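Local coordinates for protein ribulose bisphosphate carboxylase (Hyperthermus butylicus DSM 5456, PDB 6HUN) that probably catalyses, as a form III Rubisco, the addition of CO2 and water to ribulose 1,5-bisphosphate, giving two molecules of 3-phosphoglycerate, at residues P151-G156 and S371-V376; R169-T174 and I199-D204; V324-V329 and P375-A380. All coordinates share one frame; numbering follows the deposited sequence.

Interaction 1: residues P151-G156 and S371-V376; sequences PGPNKG and SNIKPV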
loop_
_atom_site.group_PDB
_atom_site.type_symbol
_atom_site.label_atom_id
_atom_site.label_comp_id
_atom_site.label_asym_id
_atom_site.label_seq_id
_atom_site.Cartn_x
_atom_site.Cartn_y
_atom_site.Cartn_z
ATOM N N PRO A 151 16.747 6.448 -8.157
ATOM C CA PRO A 151 18.086 5.810 -8.313
ATOM C C PRO A 151 18.062 4.616 -9.229
ATOM O O PRO A 151 19.082 4.304 -9.871
ATOM C CB PRO A 151 18.451 5.353 -6.891
ATOM C CG PRO A 151 17.070 5.221 -6.204
ATOM C CD PRO A 151 16.232 6.309 -6.787
ATOM N N GLY A 152 16.927 3.924 -9.267
ATOM C CA GLY A 152 16.843 2.623 -9.920
ATOM C C GLY A 152 17.632 1.585 -9.148
ATOM O O GLY A 152 18.110 1.818 -8.019
ATOM N N PRO A 153 17.754 0.393 -9.722
ATOM C CA PRO A 153 18.438 -0.692 -9.022
ATOM C C PRO A 153 19.878 -0.311 -8.695
ATOM O O PRO A 153 20.559 0.418 -9.461
ATOM C CB PRO A 153 18.364 -1.870 -10.031
ATOM C CG PRO A 153 17.153 -1.552 -10.925
ATOM C CD PRO A 153 17.134 -0.019 -11.003
ATOM N N ASN A 154 20.332 -0.785 -7.528
ATOM C CA ASN A 154 21.726 -0.562 -7.101
ATOM C C ASN A 154 22.665 -1.436 -7.922
ATOM O O ASN A 154 23.754 -1.022 -8.328
ATOM C CB ASN A 154 21.892 -0.930 -5.643
ATOM C CG ASN A 154 23.248 -0.479 -5.067
ATOM O OD1 ASN A 154 23.797 0.503 -5.508
ATOM N ND2 ASN A 154 23.753 -1.185 -4.059
ATOM N N LYS A 155 22.237 -2.663 -8.158
ATOM C CA LYS A 155 23.082 -3.684 -8.801
ATOM C C LYS A 155 22.590 -4.076 -10.176
ATOM O O LYS A 155 23.389 -4.123 -11.117
ATOM C CB LYS A 155 23.173 -4.935 -7.924
ATOM C CG LYS A 155 23.887 -4.700 -6.567
ATOM C CD LYS A 155 25.328 -4.400 -6.806
ATOM C CE LYS A 155 25.999 -4.076 -5.488
ATOM N NZ LYS A 155 27.447 -4.091 -5.731
ATOM N N GLY A 156 21.300 -4.259 -10.322
ATOM C CA GLY A 156 20.717 -4.711 -11.581
ATOM C C GLY A 156 21.105 -6.155 -11.906
ATOM O O GLY A 156 21.759 -6.858 -11.129
ATOM N N SER A 371 16.824 5.577 -19.528
ATOM C CA SER A 371 18.165 6.131 -19.396
ATOM C C SER A 371 18.563 6.247 -17.922
ATOM O O SER A 371 17.773 6.740 -17.104
ATOM C CB SER A 371 18.176 7.500 -20.070
ATOM O OG SER A 371 19.439 7.758 -20.600
ATOM N N ASN A 372 19.735 5.697 -17.568
ATOM C CA ASN A 372 20.274 5.737 -16.201
ATOM C C ASN A 372 19.503 4.890 -15.169
ATOM O O ASN A 372 19.528 5.193 -13.972
ATOM C CB ASN A 372 20.341 7.177 -15.682
ATOM C CG ASN A 372 21.124 8.063 -16.617
ATOM O OD1 ASN A 372 20.680 9.155 -16.979
ATOM N ND2 ASN A 372 22.265 7.560 -17.071
ATOM N N ILE A 373 18.741 3.887 -15.566
ATOM C CA ILE A 373 18.038 3.028 -14.600
ATOM C C ILE A 373 18.391 1.585 -14.996
ATOM O O ILE A 373 18.041 1.161 -16.077
ATOM C CB ILE A 373 16.504 3.234 -14.631
ATOM C CG1 ILE A 373 16.070 4.711 -14.407
ATOM C CG2 ILE A 373 15.827 2.277 -13.628
ATOM C CD1 ILE A 373 16.191 5.211 -13.036
ATOM N N LYS A 374 19.099 0.849 -14.116
ATOM C CA LYS A 374 19.599 -0.477 -14.483
ATOM C C LYS A 374 18.423 -1.431 -14.653
ATOM O O LYS A 374 17.356 -1.171 -14.103
ATOM C CB LYS A 374 20.480 -1.022 -13.368
ATOM C CG LYS A 374 21.928 -0.304 -13.342
ATOM C CD LYS A 374 22.650 -0.607 -12.103
ATOM C CE LYS A 374 24.130 -0.007 -12.238
ATOM N NZ LYS A 374 24.821 -0.119 -10.960
ATOM N N PRO A 375 18.581 -2.470 -15.460
ATOM C CA PRO A 375 17.531 -3.497 -15.574
ATOM C C PRO A 375 17.385 -4.337 -14.310
ATOM O O PRO A 375 18.308 -4.520 -13.521
ATOM C CB PRO A 375 17.992 -4.355 -16.751
ATOM C CG PRO A 375 19.468 -4.184 -16.774
ATOM C CD PRO A 375 19.780 -2.773 -16.279
ATOM N N VAL A 376 16.205 -4.907 -14.168
ATOM C CA VAL A 376 15.788 -5.682 -13.001
ATOM C C VAL A 376 15.727 -7.160 -13.414
ATOM O O VAL A 376 15.253 -7.448 -14.498
ATOM C CB VAL A 376 14.388 -5.185 -12.544
ATOM C CG1 VAL A 376 13.823 -6.138 -11.528
ATOM C CG2 VAL A 376 14.587 -3.734 -11.955
HETATM O O HOH W 1 19.944 2.037 -11.528
#
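In the loop that runs into helix 156-164, Pro153 packs against the loop entering barrel strand 377-380, where it meets Ile373, Lys374 and Val376. The closest side-chain approaches are made by CD and CG of the proline ring, with CB beside Lys374 CB. Pro153 CD lies 3.7 Å from Ile373 CG2, while Pro153 CG rests 3.5 Å from Val376 CG2, and both branched side chains cross the ring at about a right angle. The carbonyl O of Lys374 lies between them, 3.2 Å from Pro153 CG. Val376 is placed by its first torsion (chi1 169°), which sets CG1 anti to the backbone N and leaves CG2 beside that nitrogen, on the proline's side. Gly152 and Gly156 both have a positive phi, which favours glycine, and the contact leaves no room for a CB at either: it would run into Ile373 CG2 at Gly152 and into Lys374 CB at Gly156, whose CA already lies 3.1 Å from Pro375 O. Both loops belong to the base of the catalytic TIM barrel, where helix 156-164 lies against the inward side chains at the start of the strands. Arg320 bonds from outside to the carbonyls of Ile373 and Lys374, tying the second loop to helix 312-322. Lys374 reaches back along the first loop. Its chain is extended beyond CG, its CD passes close to Pro153 O and Lys155 O, and NZ gives a 3.0 Å hydrogen bond to Asn154 O, standing 43° out of the carbonyl plane. Asn154 itself directs ND2 to Leu290 O, and Lys155 NZ forms a salt bridge with Asp289. One water bridges the two loops: it donates to Pro151 O and, at 2.7 Å, to Pro153 O, and accepts from Lys374 N.

Interaction 2: residues R169-T174 and I199-D204; sequences RPILAT and IDLVKD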
loop_
_atom_site.group_PDB
_atom_site.type_symbol
_atom_site.label_atom_id
_atom_site.label_comp_id
_atom_site.label_asym_id
_atom_site.label_seq_id
_atom_site.Cartn_x
_atom_site.Cartn_y
_atom_site.Cartn_z
ATOM N N ARG A 169 23.620 -18.384 -17.276
ATOM C CA ARG A 169 22.428 -19.167 -16.993
ATOM C C ARG A 169 21.462 -18.403 -16.097
ATOM O O ARG A 169 21.839 -17.406 -15.483
ATOM C CB ARG A 169 22.812 -20.495 -16.346
ATOM C CG ARG A 169 23.423 -20.377 -14.979
ATOM C CD ARG A 169 23.411 -21.711 -14.309
ATOM N NE ARG A 169 24.246 -21.776 -13.121
ATOM C CZ ARG A 169 23.822 -21.413 -11.911
ATOM N NH1 ARG A 169 22.585 -20.951 -11.739
ATOM N NH2 ARG A 169 24.650 -21.516 -10.875
ATOM N N PRO A 170 20.194 -18.843 -16.017
ATOM C CA PRO A 170 19.292 -18.286 -15.004
ATOM C C PRO A 170 19.784 -18.585 -13.596
ATOM O O PRO A 170 20.404 -19.616 -13.329
ATOM C CB PRO A 170 17.949 -19.001 -15.269
ATOM C CG PRO A 170 18.053 -19.596 -16.622
ATOM C CD PRO A 170 19.513 -19.836 -16.910
ATOM N N ILE A 171 19.459 -17.698 -12.672
ATOM C CA ILE A 171 19.810 -17.947 -11.284
ATOM C C ILE A 171 18.654 -18.686 -10.615
ATOM O O ILE A 171 17.486 -18.427 -10.906
ATOM C CB ILE A 171 20.133 -16.590 -10.614
ATOM C CG1 ILE A 171 21.424 -16.019 -11.232
ATOM C CG2 ILE A 171 20.171 -16.706 -9.079
ATOM C CD1 ILE A 171 21.738 -14.625 -10.714
ATOM N N LEU A 172 18.966 -19.562 -9.661
ATOM C CA LEU A 172 17.971 -20.387 -8.988
ATOM C C LEU A 172 17.800 -19.998 -7.523
ATOM O O LEU A 172 18.785 -19.783 -6.811
ATOM C CB LEU A 172 18.364 -21.856 -9.072
ATOM C CG LEU A 172 18.620 -22.244 -10.549
ATOM C CD1 LEU A 172 19.382 -23.558 -10.633
ATOM C CD2 LEU A 172 17.328 -22.271 -11.342
ATOM N N ALA A 173 16.545 -19.978 -7.065
ATOM C CA ALA A 173 16.206 -19.661 -5.676
ATOM C C ALA A 173 15.204 -20.675 -5.130
ATOM O O ALA A 173 14.405 -21.232 -5.885
ATOM C CB ALA A 173 15.625 -18.242 -5.591
ATOM N N THR A 174 15.256 -20.935 -3.820
ATOM C CA THR A 174 14.308 -21.831 -3.147
ATOM C C THR A 174 13.886 -21.250 -1.807
ATOM O O THR A 174 14.748 -20.878 -1.014
ATOM C CB THR A 174 14.908 -23.212 -2.884
ATOM O OG1 THR A 174 15.111 -23.867 -4.131
ATOM C CG2 THR A 174 13.956 -24.077 -2.022
ATOM N N ILE A 199 21.525 -24.933 -5.633
ATOM C CA ILE A 199 20.708 -23.713 -5.642
ATOM C C ILE A 199 21.603 -22.543 -5.227
ATOM O O ILE A 199 22.583 -22.721 -4.490
ATOM C CB ILE A 199 19.456 -23.873 -4.761
ATOM C CG1 ILE A 199 18.545 -24.953 -5.332
ATOM C CG2 ILE A 199 18.669 -22.521 -4.606
ATOM C CD1 ILE A 199 18.411 -24.924 -6.823
ATOM N N ASP A 200 21.347 -21.369 -5.809
ATOM C CA ASP A 200 22.214 -20.203 -5.653
ATOM C C ASP A 200 21.768 -19.332 -4.486
ATOM O O ASP A 200 22.618 -18.777 -3.791
ATOM C CB ASP A 200 22.223 -19.358 -6.932
ATOM C CG ASP A 200 22.490 -20.196 -8.180
ATOM O OD1 ASP A 200 23.595 -20.832 -8.277
ATOM O OD2 ASP A 200 21.580 -20.218 -9.042
ATOM N N LEU A 201 20.468 -19.240 -4.263
ATOM C CA LEU A 201 19.890 -18.323 -3.269
ATOM C C LEU A 201 18.877 -19.074 -2.430
ATOM O O LEU A 201 18.012 -19.775 -2.972
ATOM C CB LEU A 201 19.220 -17.116 -3.917
ATOM C CG LEU A 201 20.104 -16.236 -4.781
ATOM C CD1 LEU A 201 19.193 -15.377 -5.620
ATOM C CD2 LEU A 201 20.995 -15.343 -3.925
ATOM N N VAL A 202 18.989 -18.951 -1.097
ATOM C CA VAL A 202 17.928 -19.414 -0.219
ATOM C C VAL A 202 17.085 -18.189 0.129
ATOM O O VAL A 202 17.611 -17.089 0.281
ATOM C CB VAL A 202 18.496 -20.130 1.029
ATOM C CG1 VAL A 202 19.590 -19.327 1.638
ATOM C CG2 VAL A 202 17.388 -20.419 2.050
ATOM N N LYS A 203 15.784 -18.353 0.133
ATOM C CA LYS A 203 14.891 -17.194 0.215
ATOM C C LYS A 203 13.933 -17.354 1.366
ATOM O O LYS A 203 13.246 -18.372 1.473
ATOM C CB LYS A 203 14.118 -17.037 -1.092
ATOM C CG LYS A 203 13.189 -15.816 -1.259
ATOM C CD LYS A 203 12.529 -16.027 -2.642
ATOM C CE LYS A 203 11.582 -14.914 -3.016
ATOM N NZ LYS A 203 10.131 -15.324 -3.092
ATOM N N ASP A 204 13.816 -16.307 2.187
ATOM C CA ASP A 204 12.802 -16.318 3.214
ATOM C C ASP A 204 11.437 -16.208 2.568
ATOM O O ASP A 204 11.279 -15.572 1.523
ATOM C CB ASP A 204 12.968 -15.096 4.138
ATOM C CG ASP A 204 14.002 -15.282 5.200
ATOM O OD1 ASP A 204 14.566 -16.429 5.409
ATOM O OD2 ASP A 204 14.270 -14.231 5.829
#
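Arg169 turns its CG between its backbone N and carbonyl carbon (chi1 66°) and then runs extended to NE, while Asp200 holds CG beside its own N (chi1 -50°), and the two side chains meet from opposite directions. The guanidinium grips the carboxylate end-on. Arg169 NH1 reaches Asp200 OD2 at 3.0 Å and Arg169 NH2 reaches Asp200 OD1 at 2.9 Å, both nearly straight, with the two planes only 19° apart. Asp200 OD2 also takes the Leu172 N-H on its anti lone pair, at 2.8 Å, and Arg169 NH1 bonds back to Pro170 O. With an alanine at Arg169, the buried Asp200 carboxylate would probably lose its countercharge and be held across this contact by the Leu172 amide alone. Beyond the salt bridge strands 171-174 and 201-203 pair in parallel, the first beta-alpha-beta unit of the barrel: Leu172 O accepts from both Asp200 N and Leu201 N, Thr174 N bonds to Leu201 O, and Lys203 N to Thr174 O. Ala173 CB and Leu201 CB share one face, whereas Ile199 CD1 packs 3.8 Å from Leu172 CB. Lys203, predicted to bear a metal-binding carbamate but unmodified here, sends NZ to Gln403 OE1, its side chain about 3 Å from a bound calcium ion. With three donors on its two oxygens, Asp200 is likely to stay ionised and may ease the closeness of Arg169 to Arg423.

Interaction 3: residues V324-V329 and P375-A380; sequences VDHVHV and PVFPVA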
loop_
_atom_site.group_PDB
_atom_site.type_symbol
_atom_site.label_atom_id
_atom_site.label_comp_id
_atom_site.label_asym_id
_atom_site.label_seq_id
_atom_site.Cartn_x
_atom_site.Cartn_y
_atom_site.Cartn_z
ATOM N N VAL A 324 14.317 -1.867 -6.651
ATOM C CA VAL A 324 14.540 -3.314 -6.493
ATOM C C VAL A 324 15.519 -3.795 -7.556
ATOM O O VAL A 324 15.627 -3.226 -8.657
ATOM C CB VAL A 324 13.217 -4.110 -6.536
ATOM C CG1 VAL A 324 12.169 -3.473 -5.518
ATOM C CG2 VAL A 324 12.666 -4.128 -7.904
ATOM N N ASP A 325 16.275 -4.842 -7.215
ATOM C CA ASP A 325 17.092 -5.526 -8.214
ATOM C C ASP A 325 16.408 -6.755 -8.779
ATOM O O ASP A 325 16.823 -7.256 -9.846
ATOM C CB ASP A 325 18.406 -5.971 -7.618
ATOM C CG ASP A 325 19.242 -4.786 -7.152
ATOM O OD1 ASP A 325 19.778 -4.096 -8.024
ATOM O OD2 ASP A 325 19.245 -4.518 -5.941
ATOM N N HIS A 326 15.388 -7.279 -8.082
ATOM C CA HIS A 326 14.643 -8.433 -8.552
ATOM C C HIS A 326 13.160 -8.192 -8.274
ATOM O O HIS A 326 12.805 -7.632 -7.241
ATOM C CB HIS A 326 14.936 -9.767 -7.842
ATOM C CG HIS A 326 16.350 -10.035 -7.452
ATOM N ND1 HIS A 326 16.645 -10.879 -6.401
ATOM C CD2 HIS A 326 17.534 -9.682 -8.000
ATOM C CE1 HIS A 326 17.963 -11.036 -6.320
ATOM N NE2 HIS A 326 18.524 -10.313 -7.273
ATOM N N VAL A 327 12.282 -8.681 -9.149
ATOM C CA VAL A 327 10.839 -8.504 -8.837
ATOM C C VAL A 327 10.042 -9.591 -9.554
ATOM O O VAL A 327 10.383 -10.022 -10.662
ATOM C CB VAL A 327 10.326 -7.088 -9.209
ATOM C CG1 VAL A 327 10.105 -6.957 -10.691
ATOM C CG2 VAL A 327 8.912 -6.819 -8.499
ATOM N N HIS A 328 8.992 -10.063 -8.910
ATOM C CA HIS A 328 8.220 -11.152 -9.498
ATOM C C HIS A 328 7.266 -10.554 -10.538
ATOM O O HIS A 328 6.582 -9.565 -10.254
ATOM C CB HIS A 328 7.446 -11.861 -8.379
ATOM C CG HIS A 328 6.930 -13.207 -8.739
ATOM N ND1 HIS A 328 5.986 -13.406 -9.719
ATOM C CD2 HIS A 328 7.211 -14.430 -8.231
ATOM C CE1 HIS A 328 5.716 -14.698 -9.822
ATOM N NE2 HIS A 328 6.440 -15.341 -8.923
ATOM N N VAL A 329 7.218 -11.161 -11.710
ATOM C CA VAL A 329 6.424 -10.680 -12.833
ATOM C C VAL A 329 5.178 -11.513 -13.057
ATOM O O VAL A 329 4.456 -11.294 -14.063
ATOM C CB VAL A 329 7.254 -10.659 -14.139
ATOM C CG1 VAL A 329 8.305 -9.602 -14.051
ATOM C CG2 VAL A 329 7.904 -11.995 -14.420
ATOM N N PRO A 375 18.581 -2.470 -15.460
ATOM C CA PRO A 375 17.531 -3.497 -15.574
ATOM C C PRO A 375 17.385 -4.337 -14.310
ATOM O O PRO A 375 18.308 -4.520 -13.521
ATOM C CB PRO A 375 17.992 -4.355 -16.751
ATOM C CG PRO A 375 19.468 -4.184 -16.774
ATOM C CD PRO A 375 19.780 -2.773 -16.279
ATOM N N VAL A 376 16.205 -4.907 -14.168
ATOM C CA VAL A 376 15.788 -5.682 -13.001
ATOM C C VAL A 376 15.727 -7.160 -13.414
ATOM O O VAL A 376 15.253 -7.448 -14.498
ATOM C CB VAL A 376 14.388 -5.185 -12.544
ATOM C CG1 VAL A 376 13.823 -6.138 -11.528
ATOM C CG2 VAL A 376 14.587 -3.734 -11.955
ATOM N N PHE A 377 16.066 -8.091 -12.502
ATOM C CA PHE A 377 15.833 -9.542 -12.729
ATOM C C PHE A 377 14.358 -9.885 -12.543
ATOM O O PHE A 377 13.854 -9.803 -11.423
ATOM C CB PHE A 377 16.629 -10.382 -11.732
ATOM C CG PHE A 377 17.885 -11.010 -12.284
ATOM C CD1 PHE A 377 17.850 -11.872 -13.415
ATOM C CD2 PHE A 377 19.099 -10.764 -11.667
ATOM C CE1 PHE A 377 19.024 -12.470 -13.921
ATOM C CE2 PHE A 377 20.259 -11.329 -12.165
ATOM C CZ PHE A 377 20.244 -12.157 -13.285
ATOM N N PRO A 378 13.660 -10.346 -13.568
ATOM C CA PRO A 378 12.321 -10.893 -13.351
ATOM C C PRO A 378 12.476 -12.207 -12.615
ATOM O O PRO A 378 13.424 -12.977 -12.862
ATOM C CB PRO A 378 11.775 -11.133 -14.775
ATOM C CG PRO A 378 12.712 -10.470 -15.682
ATOM C CD PRO A 378 14.059 -10.330 -14.986
ATOM N N VAL A 379 11.525 -12.474 -11.737
ATOM C CA VAL A 379 11.487 -13.722 -10.991
ATOM C C VAL A 379 10.315 -14.551 -11.496
ATOM O O VAL A 379 9.185 -14.053 -11.580
ATOM C CB VAL A 379 11.376 -13.438 -9.491
ATOM C CG1 VAL A 379 11.159 -14.744 -8.721
ATOM C CG2 VAL A 379 12.616 -12.610 -9.053
ATOM N N ALA A 380 10.599 -15.796 -11.868
ATOM C CA ALA A 380 9.553 -16.717 -12.307
ATOM C C ALA A 380 9.294 -17.749 -11.217
ATOM O O ALA A 380 10.222 -18.219 -10.546
ATOM C CB ALA A 380 9.964 -17.403 -13.608
#
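Val376 sets its CG1 against strand 326-328, 3.9 Å from Val327 CG1, while its CG2 approaches Val324 O, a buried carbonyl with no polar partner. At Phe377 the regular pairing begins: its N bonds to Asp325 O at 2.9 Å, and its O accepts from Val327 N. The Phe377 and His326 side chains lie side by side, pointing the same way, and Phe377 CB comes 3.9 Å from His326 CD2. His326 directs ND1 to His293 of strand 291-295. Pro378 falls on the other face of the sheet with Val327; its CB packs 3.9 Å from Val329 CG1, and Val351 of helix 339-352 also touches it. Val379 returns to the inner face, where its N bonds to Val327 O at 2.9 Å, the donor 40° out of the carbonyl plane. Its CG2 meets His326 CB. The carbonyl O of Val379 stands 3.7 Å above the His328 ring, over its centre. His328 CG is anti to the backbone N (chi1 -163°), placing the ring across Val379. Past Ala380, Ser381 OG bonds to His328 NE2, and Gly330 N to ND1, two bonds that would hold the ring's rotation. These are the sixth and seventh strands of a TIM barrel; His328, about 4 Å from the bound calcium ion, is predicted to bind substrate at their C-terminal ends, where the active sites of such barrels lie.

All three contacts belong to the catalytic barrel. Interactions 2 and 3 join neighbouring strands of the same closed eight-stranded sheet, the first with the second and the sixth with the seventh. Their centres are 13 Å apart, and they touch where Ile171 CD1 packs on Phe377 CZ. The centres of interactions 1 and 3 are 11 Å apart; they share Pro375 and Val376, and Asp325 OD1 probably accepts from Lys155 N and Gly156 N, leading into helix 156-164. Along the chain, 151-156 is followed by all of interaction 2, then 324-329, and 371-380 closes both others. Interaction 1 thus lies at the barrel's N-terminal end, while Lys203 and His328 belong to the predicted active site near the C-terminal strand ends.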